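Local coordinates for protein O-phospho-L-seryl-tRNA:Cys-tRNA synthase (Methanocaldococcus jannaschii DSM 2661, PDB 5X6B) that probably converts O-phosphoseryl-tRNA(Cys) into cysteinyl-tRNA(Cys), using a pyridoxal phosphate cofactor held as a Schiff base, at residues V234-V239 with K344-I349; T324-D329 with Q401-V406; Y206-D211 with L339-K344; F110-C115 with N240-K245. All blocks are in the same frame, centred on the assembly; numbering follows the deposited sequence.

Interaction 1 of 4, residues V234-V239 with K344-I349; sequences VGRMPV and KEHDLI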
loop_
_atom_site.group_PDB
_atom_site.type_symbol
_atom_site.label_atom_id
_atom_site.label_comp_id
_atom_site.label_asym_id
_atom_site.label_seq_id
_atom_site.Cartn_x
_atom_site.Cartn_y
_atom_site.Cartn_z
ATOM N N VAL B 234 -10.892 -0.440 15.726
ATOM C CA VAL B 234 -11.348 -1.054 14.481
ATOM C C VAL B 234 -10.215 -1.847 13.851
ATOM O O VAL B 234 -9.153 -1.302 13.547
ATOM C CB VAL B 234 -11.883 -0.011 13.481
ATOM C CG1 VAL B 234 -11.942 -0.592 12.087
ATOM C CG2 VAL B 234 -13.267 0.448 13.899
ATOM N N GLY B 235 -10.446 -3.144 13.678
ATOM C CA GLY B 235 -9.430 -4.033 13.150
ATOM C C GLY B 235 -8.763 -4.882 14.218
ATOM O O GLY B 235 -8.002 -5.790 13.893
ATOM N N ARG B 236 -9.037 -4.582 15.488
ATOM C CA ARG B 236 -8.574 -5.415 16.600
ATOM C C ARG B 236 -9.749 -6.114 17.268
ATOM O O ARG B 236 -9.766 -7.339 17.408
ATOM C CB ARG B 236 -7.818 -4.590 17.641
ATOM C CG ARG B 236 -6.608 -3.890 17.097
ATOM C CD ARG B 236 -5.678 -3.354 18.177
ATOM N NE ARG B 236 -4.588 -2.620 17.536
ATOM C CZ ARG B 236 -3.401 -2.394 18.084
ATOM N NH1 ARG B 236 -2.477 -1.718 17.415
ATOM N NH2 ARG B 236 -3.132 -2.856 19.289
ATOM N N MET B 237 -10.721 -5.314 17.692
ATOM C CA MET B 237 -11.940 -5.824 18.302
ATOM C C MET B 237 -13.126 -5.435 17.430
ATOM O O MET B 237 -13.035 -4.493 16.650
ATOM C CB MET B 237 -12.105 -5.277 19.722
ATOM C CG MET B 237 -12.436 -3.800 19.772
ATOM S SD MET B 237 -12.471 -3.155 21.454
ATOM C CE MET B 237 -10.728 -3.048 21.847
ATOM N N PRO B 238 -14.238 -6.174 17.540
ATOM C CA PRO B 238 -15.438 -5.807 16.778
ATOM C C PRO B 238 -16.038 -4.483 17.250
ATOM O O PRO B 238 -15.965 -4.160 18.434
ATOM C CB PRO B 238 -16.395 -6.974 17.041
ATOM C CG PRO B 238 -15.885 -7.628 18.278
ATOM C CD PRO B 238 -14.405 -7.449 18.256
ATOM N N VAL B 239 -16.609 -3.719 16.322
ATOM C CA VAL B 239 -17.183 -2.416 16.641
ATOM C C VAL B 239 -18.496 -2.191 15.901
ATOM O O VAL B 239 -18.543 -2.260 14.675
ATOM C CB VAL B 239 -16.217 -1.265 16.295
ATOM C CG1 VAL B 239 -16.929 0.075 16.412
ATOM C CG2 VAL B 239 -14.991 -1.293 17.201
ATOM N N LYS B 344 -6.695 -5.627 31.604
ATOM C CA LYS B 344 -6.596 -5.079 30.257
ATOM C C LYS B 344 -7.713 -5.580 29.353
ATOM O O LYS B 344 -7.951 -6.781 29.253
ATOM C CB LYS B 344 -5.243 -5.422 29.634
ATOM C CG LYS B 344 -4.055 -4.700 30.249
ATOM C CD LYS B 344 -4.218 -3.188 30.203
ATOM C CE LYS B 344 -4.383 -2.662 28.785
ATOM N NZ LYS B 344 -4.420 -1.168 28.764
ATOM N N GLU B 345 -8.407 -4.645 28.711
ATOM C CA GLU B 345 -9.360 -4.986 27.663
ATOM C C GLU B 345 -8.810 -4.465 26.338
ATOM O O GLU B 345 -9.544 -4.272 25.371
ATOM C CB GLU B 345 -10.745 -4.405 27.958
ATOM C CG GLU B 345 -11.737 -5.414 28.541
ATOM C CD GLU B 345 -11.994 -6.602 27.626
ATOM O OE1 GLU B 345 -12.105 -6.404 26.396
ATOM O OE2 GLU B 345 -12.081 -7.738 28.142
ATOM N N HIS B 346 -7.498 -4.246 26.320
ATOM C CA HIS B 346 -6.774 -3.855 25.116
ATOM C C HIS B 346 -5.332 -4.331 25.249
ATOM O O HIS B 346 -4.878 -4.640 26.348
ATOM C CB HIS B 346 -6.833 -2.341 24.911
ATOM C CG HIS B 346 -6.316 -1.883 23.579
ATOM N ND1 HIS B 346 -5.020 -1.448 23.395
ATOM C CD2 HIS B 346 -6.927 -1.770 22.378
ATOM C CE1 HIS B 346 -4.856 -1.089 22.133
ATOM N NE2 HIS B 346 -5.996 -1.272 21.493
ATOM N N ASP B 347 -4.611 -4.379 24.134
ATOM C CA ASP B 347 -3.257 -4.937 24.114
ATOM C C ASP B 347 -2.165 -3.917 24.451
ATOM O O ASP B 347 -1.023 -4.291 24.718
ATOM C CB ASP B 347 -2.990 -5.551 22.744
ATOM C CG ASP B 347 -3.222 -4.565 21.618
ATOM O OD1 ASP B 347 -2.411 -3.629 21.470
ATOM O OD2 ASP B 347 -4.252 -4.684 20.914
ATOM N N LEU B 348 -2.508 -2.633 24.438
ATOM C CA LEU B 348 -1.528 -1.606 24.763
ATOM C C LEU B 348 -1.312 -1.575 26.270
ATOM O O LEU B 348 -2.221 -1.245 27.027
ATOM C CB LEU B 348 -1.982 -0.235 24.250
ATOM C CG LEU B 348 -0.955 0.900 24.103
ATOM C CD1 LEU B 348 -1.571 2.055 23.331
ATOM C CD2 LEU B 348 -0.401 1.400 25.433
ATOM N N ILE B 349 -0.100 -1.898 26.704
ATOM C CA ILE B 349 0.204 -1.907 28.128
ATOM C C ILE B 349 1.156 -0.785 28.517
ATOM O O ILE B 349 2.189 -0.586 27.876
ATOM C CB ILE B 349 0.833 -3.244 28.563
ATOM C CG1 ILE B 349 0.009 -4.428 28.060
ATOM C CG2 ILE B 349 0.975 -3.301 30.072
ATOM C CD1 ILE B 349 0.685 -5.765 28.303
#
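Arg236 NH1 is gripped by two backbone carbonyls, that of Pro60 and that of the pyridoxal-bearing residue at 255, while NE of the same guanidinium bonds to Ser256 OG. The remaining nitrogen, NH2, crosses the contact to form a salt bridge with the carboxylate of Asp347; it is modelled too close to this group, so the detail of the pairing is doubtful. Asp347 OD1 has a second partner in Ser393 OG. The two flat groups lie 23° apart, and the carboxylate sits at the edge of the guanidinium. The arginine chain runs extended from CG to NE, carrying the charge over to the 344-349 loop.

Beside the ion pair, the His346 ring has Asp347 OD2 above one face. Met237 CE touches the ring's edge, 4.0 Å from His346 CD2. The methionine gets there because CG stands between the backbone N and the carbonyl carbon (chi1 70°), from where the methyl also rests 3.9 Å from Glu345 O. His346 is fixed at both nitrogens, ND1 accepting from Leu348 N at 3.0 Å and NE2 bonding to Tyr232 O.

This buried contact joins the loop between strands 226-229 and 248-252 of the large seven-stranded sheet, whose strand order is that of fold-type I pyridoxal phosphate enzymes, to the loop leading into strand 349-352 of the small antiparallel sheet; Trp317 of helix 317-331 packs on both Arg236 and Asp347.

Interaction 2 of 4, residues T324-D329 with Q401-V406; sequences TRYVVD and QVEYVV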
loop_
_atom_site.group_PDB
_atom_site.type_symbol
_atom_site.label_atom_id
_atom_site.label_comp_id
_atom_site.label_asym_id
_atom_site.label_seq_id
_atom_site.Cartn_x
_atom_site.Cartn_y
_atom_site.Cartn_z
ATOM N N THR B 324 -1.860 -10.566 26.243
ATOM C CA THR B 324 -1.643 -9.309 26.938
ATOM C C THR B 324 -1.645 -9.507 28.448
ATOM O O THR B 324 -0.726 -9.074 29.149
ATOM C CB THR B 324 -2.729 -8.286 26.563
ATOM O OG1 THR B 324 -2.731 -8.089 25.144
ATOM C CG2 THR B 324 -2.493 -6.962 27.269
ATOM N N ARG B 325 -2.686 -10.166 28.944
ATOM C CA ARG B 325 -2.840 -10.363 30.378
ATOM C C ARG B 325 -1.775 -11.297 30.932
ATOM O O ARG B 325 -1.370 -11.159 32.085
ATOM C CB ARG B 325 -4.236 -10.892 30.696
ATOM C CG ARG B 325 -5.317 -9.885 30.373
ATOM C CD ARG B 325 -6.701 -10.368 30.735
ATOM N NE ARG B 325 -7.708 -9.406 30.300
ATOM C CZ ARG B 325 -9.020 -9.584 30.422
ATOM N NH1 ARG B 325 -9.496 -10.692 30.974
ATOM N NH2 ARG B 325 -9.856 -8.649 29.990
ATOM N N TYR B 326 -1.314 -12.237 30.108
ATOM C CA TYR B 326 -0.192 -13.087 30.486
ATOM C C TYR B 326 1.045 -12.243 30.763
ATOM O O TYR B 326 1.762 -12.478 31.732
ATOM C CB TYR B 326 0.112 -14.116 29.397
ATOM C CG TYR B 326 1.400 -14.879 29.632
ATOM C CD1 TYR B 326 1.448 -15.948 30.518
ATOM C CD2 TYR B 326 2.569 -14.523 28.970
ATOM C CE1 TYR B 326 2.625 -16.641 30.736
ATOM C CE2 TYR B 326 3.749 -15.212 29.182
ATOM C CZ TYR B 326 3.770 -16.269 30.061
ATOM O OH TYR B 326 4.945 -16.948 30.269
ATOM N N VAL B 327 1.282 -11.257 29.905
ATOM C CA VAL B 327 2.420 -10.354 30.057
ATOM C C VAL B 327 2.303 -9.514 31.324
ATOM O O VAL B 327 3.266 -9.400 32.087
ATOM C CB VAL B 327 2.559 -9.419 28.832
ATOM C CG1 VAL B 327 3.622 -8.367 29.076
ATOM C CG2 VAL B 327 2.877 -10.229 27.575
ATOM N N VAL B 328 1.127 -8.930 31.547
ATOM C CA VAL B 328 0.896 -8.109 32.735
ATOM C C VAL B 328 1.086 -8.913 34.020
ATOM O O VAL B 328 1.856 -8.515 34.897
ATOM C CB VAL B 328 -0.516 -7.484 32.739
ATOM C CG1 VAL B 328 -0.851 -6.938 34.120
ATOM C CG2 VAL B 328 -0.615 -6.383 31.693
ATOM N N ASP B 329 0.395 -10.046 34.119
ATOM C CA ASP B 329 0.467 -10.885 35.312
ATOM C C ASP B 329 1.898 -11.324 35.596
ATOM O O ASP B 329 2.294 -11.490 36.749
ATOM C CB ASP B 329 -0.433 -12.118 35.164
ATOM C CG ASP B 329 -1.909 -11.766 35.087
ATOM O OD1 ASP B 329 -2.281 -10.633 35.466
ATOM O OD2 ASP B 329 -2.701 -12.629 34.649
ATOM N N GLN B 401 6.915 -16.182 20.856
ATOM C CA GLN B 401 7.522 -14.860 20.889
ATOM C C GLN B 401 7.130 -14.122 22.164
ATOM O O GLN B 401 7.939 -13.405 22.751
ATOM C CB GLN B 401 7.123 -14.061 19.651
ATOM C CG GLN B 401 7.717 -14.617 18.377
ATOM C CD GLN B 401 7.180 -13.942 17.140
ATOM O OE1 GLN B 401 5.971 -13.772 16.987
ATOM N NE2 GLN B 401 8.079 -13.548 16.247
ATOM N N VAL B 402 5.888 -14.316 22.595
ATOM C CA VAL B 402 5.421 -13.726 23.841
ATOM C C VAL B 402 6.251 -14.223 25.032
ATOM O O VAL B 402 6.717 -13.420 25.845
ATOM C CB VAL B 402 3.928 -14.032 24.079
ATOM C CG1 VAL B 402 3.468 -13.457 25.410
ATOM C CG2 VAL B 402 3.082 -13.484 22.931
ATOM N N GLU B 403 6.445 -15.539 25.129
ATOM C CA GLU B 403 7.271 -16.103 26.201
ATOM C C GLU B 403 8.696 -15.571 26.130
ATOM O O GLU B 403 9.296 -15.239 27.155
ATOM C CB GLU B 403 7.321 -17.629 26.145
ATOM C CG GLU B 403 6.012 -18.374 26.282
ATOM C CD GLU B 403 6.251 -19.875 26.354
ATOM O OE1 GLU B 403 7.235 -20.278 27.015
ATOM O OE2 GLU B 403 5.492 -20.647 25.721
ATOM N N TYR B 404 9.237 -15.513 24.917
ATOM C CA TYR B 404 10.596 -15.027 24.712
ATOM C C TYR B 404 10.773 -13.630 25.295
ATOM O O TYR B 404 11.706 -13.383 26.064
ATOM C CB TYR B 404 10.947 -15.015 23.227
ATOM C CG TYR B 404 12.355 -14.546 22.955
ATOM C CD1 TYR B 404 13.415 -15.440 22.955
ATOM C CD2 TYR B 404 12.630 -13.204 22.717
ATOM C CE1 TYR B 404 14.705 -15.021 22.720
ATOM C CE2 TYR B 404 13.918 -12.771 22.484
ATOM C CZ TYR B 404 14.954 -13.686 22.483
ATOM O OH TYR B 404 16.243 -13.269 22.249
ATOM N N VAL B 405 9.870 -12.724 24.919
ATOM C CA VAL B 405 9.920 -11.341 25.374
ATOM C C VAL B 405 9.870 -11.239 26.897
ATOM O O VAL B 405 10.681 -10.532 27.507
ATOM C CB VAL B 405 8.761 -10.520 24.786
ATOM C CG1 VAL B 405 8.733 -9.129 25.403
ATOM C CG2 VAL B 405 8.878 -10.447 23.266
ATOM N N VAL B 406 8.918 -11.950 27.501
ATOM C CA VAL B 406 8.750 -11.942 28.952
ATOM C C VAL B 406 9.999 -12.443 29.668
ATOM O O VAL B 406 10.500 -11.787 30.584
ATOM C CB VAL B 406 7.548 -12.798 29.383
ATOM C CG1 VAL B 406 7.569 -13.016 30.881
ATOM C CG2 VAL B 406 6.246 -12.140 28.957
#
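Tyr326 and Val327 meet Val402 and Val406 where two helices of the C-terminal alpha/beta region pack side by side. Helices 317-331 and 399-415 run nearly parallel, their local axes 10.6 Å apart with a crossing angle of -18°, and no hydrogen bond links these segments. The fit is one of shape. Val402 and Val406, one turn apart, make a short ridge along one helix. Facing it, the consecutive Tyr326 and Val327 form a shallow hollow, with the tyrosine ring on one side and a valine methyl on the other.

Val402 CG1 rests over the notch between ring and methyl, 3.8 Å from Tyr326 CD2 and 3.9 Å from Val327 CG2. One turn later Val406 CG2 repeats the pattern, at 4.0 Å from Tyr326 CE2 and 4.1 Å from Val327 CG2. Thus a single methyl of Val327 serves both bumps of the ridge. The tyrosine ring is met obliquely by both methyls. Its CG lies anti to the backbone N (chi1 171°), which carries the ring across toward the other helix, where the ring and Val402 pass one another, pointing opposite ways.

Beneath the pair, Val327 also packs on Ile349 of the three-stranded antiparallel sheet, and Val405 on Ile56. Gln401 NE2 of the second helix bonds to the backbone of a different protein in the assembly. At the outer rim the tyrosine hydroxyl passes the aliphatic part of Glu403, with Tyr326 OH 4.4 Å from Glu403 CG.

Interaction 3 of 4, residues Y206-D211 with L339-K344; sequences YGNLND and LGIKPK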
loop_
_atom_site.group_PDB
_atom_site.type_symbol
_atom_site.label_atom_id
_atom_site.label_comp_id
_atom_site.label_asym_id
_atom_site.label_seq_id
_atom_site.Cartn_x
_atom_site.Cartn_y
_atom_site.Cartn_z
ATOM N N TYR B 206 -2.727 4.706 27.665
ATOM C CA TYR B 206 -3.025 3.712 28.684
ATOM C C TYR B 206 -3.739 2.506 28.093
ATOM O O TYR B 206 -3.711 1.420 28.665
ATOM C CB TYR B 206 -3.863 4.338 29.807
ATOM C CG TYR B 206 -3.173 5.505 30.482
ATOM C CD1 TYR B 206 -2.122 5.293 31.364
ATOM C CD2 TYR B 206 -3.564 6.817 30.232
ATOM C CE1 TYR B 206 -1.479 6.346 31.979
ATOM C CE2 TYR B 206 -2.923 7.883 30.845
ATOM C CZ TYR B 206 -1.882 7.637 31.718
ATOM O OH TYR B 206 -1.231 8.678 32.337
ATOM N N GLY B 207 -4.371 2.699 26.943
ATOM C CA GLY B 207 -5.068 1.613 26.281
ATOM C C GLY B 207 -6.338 1.218 27.006
ATOM O O GLY B 207 -6.678 0.038 27.083
ATOM N N ASN B 208 -7.035 2.212 27.550
ATOM C CA ASN B 208 -8.313 1.984 28.213
ATOM C C ASN B 208 -9.470 1.979 27.227
ATOM O O ASN B 208 -9.646 2.920 26.457
ATOM C CB ASN B 208 -8.567 3.048 29.282
ATOM C CG ASN B 208 -7.632 2.926 30.459
ATOM O OD1 ASN B 208 -7.155 1.835 30.777
ATOM N ND2 ASN B 208 -7.363 4.048 31.119
ATOM N N LEU B 209 -10.256 0.912 27.256
ATOM C CA LEU B 209 -11.484 0.849 26.480
ATOM C C LEU B 209 -12.558 1.705 27.165
ATOM O O LEU B 209 -12.512 1.923 28.379
ATOM C CB LEU B 209 -11.938 -0.604 26.332
ATOM C CG LEU B 209 -13.182 -0.924 25.503
ATOM C CD1 LEU B 209 -13.067 -0.347 24.100
ATOM C CD2 LEU B 209 -13.378 -2.423 25.453
ATOM N N ASN B 210 -13.511 2.207 26.386
ATOM C CA ASN B 210 -14.566 3.052 26.929
ATOM C C ASN B 210 -15.937 2.624 26.416
ATOM O O ASN B 210 -16.076 2.224 25.261
ATOM C CB ASN B 210 -14.303 4.522 26.582
ATOM C CG ASN B 210 -13.058 5.071 27.261
ATOM O OD1 ASN B 210 -12.061 5.374 26.606
ATOM N ND2 ASN B 210 -13.120 5.223 28.579
ATOM N N ASP B 211 -16.949 2.698 27.275
ATOM C CA ASP B 211 -18.307 2.337 26.877
ATOM C C ASP B 211 -18.904 3.417 25.977
ATOM O O ASP B 211 -19.562 4.342 26.450
ATOM C CB ASP B 211 -19.193 2.117 28.107
ATOM C CG ASP B 211 -20.533 1.498 27.756
ATOM O OD1 ASP B 211 -20.697 1.048 26.604
ATOM O OD2 ASP B 211 -21.421 1.457 28.632
ATOM N N LEU B 339 -0.408 0.205 34.543
ATOM C CA LEU B 339 -1.209 1.405 34.702
ATOM C C LEU B 339 -2.497 1.233 33.922
ATOM O O LEU B 339 -2.624 0.311 33.118
ATOM C CB LEU B 339 -0.443 2.642 34.234
ATOM C CG LEU B 339 0.786 2.959 35.087
ATOM C CD1 LEU B 339 1.507 4.197 34.580
ATOM C CD2 LEU B 339 0.383 3.109 36.549
ATOM N N GLY B 340 -3.459 2.111 34.171
ATOM C CA GLY B 340 -4.717 2.048 33.461
ATOM C C GLY B 340 -5.685 1.074 34.094
ATOM O O GLY B 340 -5.397 0.462 35.125
ATOM N N ILE B 341 -6.845 0.938 33.466
ATOM C CA ILE B 341 -7.878 0.017 33.914
ATOM C C ILE B 341 -7.406 -1.442 33.961
ATOM O O ILE B 341 -6.865 -1.962 32.983
ATOM C CB ILE B 341 -9.114 0.122 32.993
ATOM C CG1 ILE B 341 -9.735 1.518 33.104
ATOM C CG2 ILE B 341 -10.126 -0.974 33.306
ATOM C CD1 ILE B 341 -10.942 1.747 32.207
ATOM N N LYS B 342 -7.607 -2.089 35.109
ATOM C CA LYS B 342 -7.371 -3.527 35.253
ATOM C C LYS B 342 -8.694 -4.288 35.320
ATOM O O LYS B 342 -9.629 -3.850 35.988
ATOM C CB LYS B 342 -6.550 -3.828 36.506
ATOM C CG LYS B 342 -5.115 -3.351 36.465
ATOM C CD LYS B 342 -4.388 -3.724 37.752
ATOM C CE LYS B 342 -2.947 -3.231 37.742
ATOM N NZ LYS B 342 -2.293 -3.379 39.073
ATOM N N PRO B 343 -8.779 -5.435 34.631
ATOM C CA PRO B 343 -7.740 -6.009 33.773
ATOM C C PRO B 343 -7.763 -5.415 32.367
ATOM O O PRO B 343 -8.752 -4.783 31.991
ATOM C CB PRO B 343 -8.108 -7.488 33.739
ATOM C CG PRO B 343 -9.596 -7.478 33.832
ATOM C CD PRO B 343 -9.946 -6.330 34.745
ATOM N N LYS B 344 -6.695 -5.627 31.604
ATOM C CA LYS B 344 -6.596 -5.079 30.257
ATOM C C LYS B 344 -7.713 -5.580 29.353
ATOM O O LYS B 344 -7.951 -6.781 29.253
ATOM C CB LYS B 344 -5.243 -5.422 29.634
ATOM C CG LYS B 344 -4.055 -4.700 30.249
ATOM C CD LYS B 344 -4.218 -3.188 30.203
ATOM C CE LYS B 344 -4.383 -2.662 28.785
ATOM N NZ LYS B 344 -4.420 -1.168 28.764
#
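Asn208 OD1 accepts the backbone N-H of Ile341 at 2.9 Å, a fairly straight bond (156° at the hydrogen) whose donor is tilted 32° from the carbonyl plane. The other half of the amide is used as well, ND2 donating to Thr172 O, so the side chain is fixed at both ends and bridges two loops. Its backbone N is taken by Asp203 OD1, and the second oxygen of that carboxylate takes Tyr206 N. Gly340, lacking a side chain, lets the amide come close, with Asn208 OD1 3.6 Å from Gly340 CA. Ile341 crosses the same amide at a slant, its CG1 3.7 Å from Asn208 CG.

A second polar cluster forms at Lys344 NZ, which besides its bond to Leu348 O makes a weak one to Gly207 O at 3.1 Å. The lysine chain bends at chi2 and chi3, bringing the ammonium back toward the 206-211 loop. Tyr206 O lies 2.7 Å from Lys344 NZ.

Tyr206 adds an apolar touch, Leu339 CB lying at the edge of its ring, and stacks on Tyr173. Together these bonds fasten the loop between strand 194-200 and helix 212-221 to the loop joining strands 337-338 and 349-352, with Lys344 packed against helix 317-331.

Interaction 4 of 4, residues F110-C115 with N240-K245; sequences FLNMDC and NGKEVK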
loop_
_atom_site.group_PDB
_atom_site.type_symbol
_atom_site.label_atom_id
_atom_site.label_comp_id
_atom_site.label_asym_id
_atom_site.label_seq_id
_atom_site.Cartn_x
_atom_site.Cartn_y
_atom_site.Cartn_z
ATOM N N PHE B 110 -19.190 -3.993 8.014
ATOM C CA PHE B 110 -18.261 -4.461 9.036
ATOM C C PHE B 110 -18.300 -3.577 10.273
ATOM O O PHE B 110 -18.120 -4.056 11.391
ATOM C CB PHE B 110 -16.843 -4.514 8.459
ATOM C CG PHE B 110 -15.794 -4.958 9.440
ATOM C CD1 PHE B 110 -15.784 -6.256 9.930
ATOM C CD2 PHE B 110 -14.793 -4.088 9.844
ATOM C CE1 PHE B 110 -14.814 -6.671 10.821
ATOM C CE2 PHE B 110 -13.815 -4.498 10.734
ATOM C CZ PHE B 110 -13.827 -5.792 11.223
ATOM N N LEU B 111 -18.546 -2.287 10.065
ATOM C CA LEU B 111 -18.624 -1.330 11.161
ATOM C C LEU B 111 -20.070 -1.032 11.530
ATOM O O LEU B 111 -20.339 -0.274 12.466
ATOM C CB LEU B 111 -17.911 -0.033 10.786
ATOM C CG LEU B 111 -16.431 -0.154 10.446
ATOM C CD1 LEU B 111 -15.837 1.222 10.192
ATOM C CD2 LEU B 111 -15.701 -0.868 11.565
ATOM N N ASN B 112 -20.991 -1.633 10.783
ATOM C CA ASN B 112 -22.416 -1.368 10.926
ATOM C C ASN B 112 -22.714 0.129 10.860
ATOM O O ASN B 112 -23.377 0.681 11.734
ATOM C CB ASN B 112 -22.947 -1.959 12.233
ATOM C CG ASN B 112 -24.449 -2.148 12.216
ATOM O OD1 ASN B 112 -25.051 -2.316 11.156
ATOM N ND2 ASN B 112 -25.064 -2.119 13.393
ATOM N N MET B 113 -22.188 0.779 9.827
ATOM C CA MET B 113 -22.477 2.182 9.559
ATOM C C MET B 113 -23.082 2.301 8.164
ATOM O O MET B 113 -22.998 1.368 7.367
ATOM C CB MET B 113 -21.214 3.039 9.684
ATOM C CG MET B 113 -20.598 3.049 11.076
ATOM S SD MET B 113 -21.548 3.988 12.294
ATOM C CE MET B 113 -21.333 5.657 11.693
ATOM N N ASP B 114 -23.700 3.441 7.876
ATOM C CA ASP B 114 -24.390 3.632 6.605
ATOM C C ASP B 114 -23.416 3.782 5.441
ATOM O O ASP B 114 -23.598 3.172 4.388
ATOM C CB ASP B 114 -25.307 4.858 6.671
ATOM C CG ASP B 114 -26.533 4.629 7.536
ATOM O OD1 ASP B 114 -26.985 3.467 7.645
ATOM O OD2 ASP B 114 -27.047 5.617 8.105
ATOM N N CYS B 115 -22.386 4.599 5.639
ATOM C CA CYS B 115 -21.463 4.939 4.565
ATOM C C CYS B 115 -20.023 4.884 5.051
ATOM O O CYS B 115 -19.770 4.844 6.255
ATOM C CB CYS B 115 -21.765 6.335 4.019
ATOM S SG CYS B 115 -23.517 6.721 3.814
ATOM N N ASN B 240 -19.563 -1.930 16.653
ATOM C CA ASN B 240 -20.861 -1.623 16.063
ATOM C C ASN B 240 -21.184 -0.147 16.241
ATOM O O ASN B 240 -21.484 0.305 17.347
ATOM C CB ASN B 240 -21.960 -2.487 16.686
ATOM C CG ASN B 240 -23.288 -2.368 15.953
ATOM O OD1 ASN B 240 -23.555 -1.377 15.273
ATOM N ND2 ASN B 240 -24.129 -3.382 16.090
ATOM N N GLY B 241 -21.128 0.597 15.142
ATOM C CA GLY B 241 -21.339 2.032 15.182
ATOM C C GLY B 241 -22.746 2.472 15.546
ATOM O O GLY B 241 -22.926 3.439 16.285
ATOM N N LYS B 242 -23.748 1.771 15.027
ATOM C CA LYS B 242 -25.135 2.134 15.299
ATOM C C LYS B 242 -25.538 1.842 16.742
ATOM O O LYS B 242 -26.292 2.612 17.339
ATOM C CB LYS B 242 -26.079 1.412 14.338
ATOM C CG LYS B 242 -25.968 1.890 12.902
ATOM C CD LYS B 242 -26.889 1.112 11.974
ATOM C CE LYS B 242 -26.681 1.532 10.528
ATOM N NZ LYS B 242 -27.008 2.969 10.320
ATOM N N GLU B 243 -25.043 0.741 17.304
ATOM C CA GLU B 243 -25.403 0.383 18.674
ATOM C C GLU B 243 -24.836 1.397 19.663
ATOM O O GLU B 243 -25.486 1.734 20.658
ATOM C CB GLU B 243 -24.928 -1.028 19.030
ATOM C CG GLU B 243 -25.076 -1.352 20.513
ATOM C CD GLU B 243 -25.125 -2.839 20.798
ATOM O OE1 GLU B 243 -24.701 -3.630 19.930
ATOM O OE2 GLU B 243 -25.591 -3.215 21.897
ATOM N N VAL B 244 -23.634 1.895 19.386
ATOM C CA VAL B 244 -23.059 2.956 20.205
ATOM C C VAL B 244 -23.572 4.312 19.730
ATOM O O VAL B 244 -23.124 5.357 20.205
ATOM C CB VAL B 244 -21.521 2.941 20.176
ATOM C CG1 VAL B 244 -21.000 1.606 20.677
ATOM C CG2 VAL B 244 -21.008 3.227 18.778
ATOM N N LYS B 245 -24.517 4.273 18.790
ATOM C CA LYS B 245 -25.177 5.465 18.260
ATOM C C LYS B 245 -24.177 6.502 17.761
ATOM O O LYS B 245 -24.389 7.706 17.901
ATOM C CB LYS B 245 -26.102 6.074 19.320
ATOM C CG LYS B 245 -27.365 5.252 19.559
ATOM C CD LYS B 245 -28.051 5.605 20.872
ATOM C CE LYS B 245 -29.403 4.906 20.988
ATOM N NZ LYS B 245 -29.997 4.598 19.652
#
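Gly241 N donates to Leu111 O at 2.9 Å, the main backbone bond between the end of helix 100-111 and the loop 240-245. Next to it Asn112 ND2 gives a hydrogen to Asn240 OD1, nearly in the plane of the Asn112 amide, although the two amide planes stand 65° apart; the modelled length of this bond is short and uncertain. Asn112 has CG anti to its own N (chi1 -160°), which sends the amide across to Asn240. The third polar link is a salt bridge from Lys242 NZ to Asp114 OD1, 2.7 Å long and made from above the carboxylate plane. On its way the lysine's methylene chain passes Asn112 O, crossing the asparagine side chain at about a right angle, and bends at chi4 to present the ammonium. Met113 SD rests 3.5 Å from Gly241 CA, where the glycine has no side chain to hinder it.

The next shell sets these groups in place. Asn112, with positive phi, ends its helix in a Schellman motif. Asn240 OD1 also accepts Glu243 N at 3.3 Å, an Asx motif; the two donors arrive from opposite faces of its amide plane. A type I turn from Lys242 to Lys245 follows. Asp114 OD2 is held by Glu270 N.

Leu111 and Met113 pack on Ala267 of strand 264-268, next to strand 115-119 at the rim of the large sheet, while Glu243, Val244 and Lys245 lean on helix 212-221.

Interactions 1, 2 and 3 touch one another in a continuous cluster; 1 and 3 join loops of the large and small sheets, while 2 pairs helices that pack against the small sheet. Interactions 1 and 3 share Lys344, have centres 10 Å apart, and touch where Met237 SD lies 3.9 Å from Leu209 CD1. Arg325 of interaction 2 ties helix 317-331 to both, its NH2 lying 2.8 Å from Lys344 O and forming a salt bridge with Glu345. In interaction 4, Leu111 CD2 meets Val234 CG2 of interaction 1 at 3.6 Å; the centre of interaction 4 is about 33 Å from that of interaction 2. Interaction 1 adjoins the active site, through Arg236 and cofactor-bound residue 255.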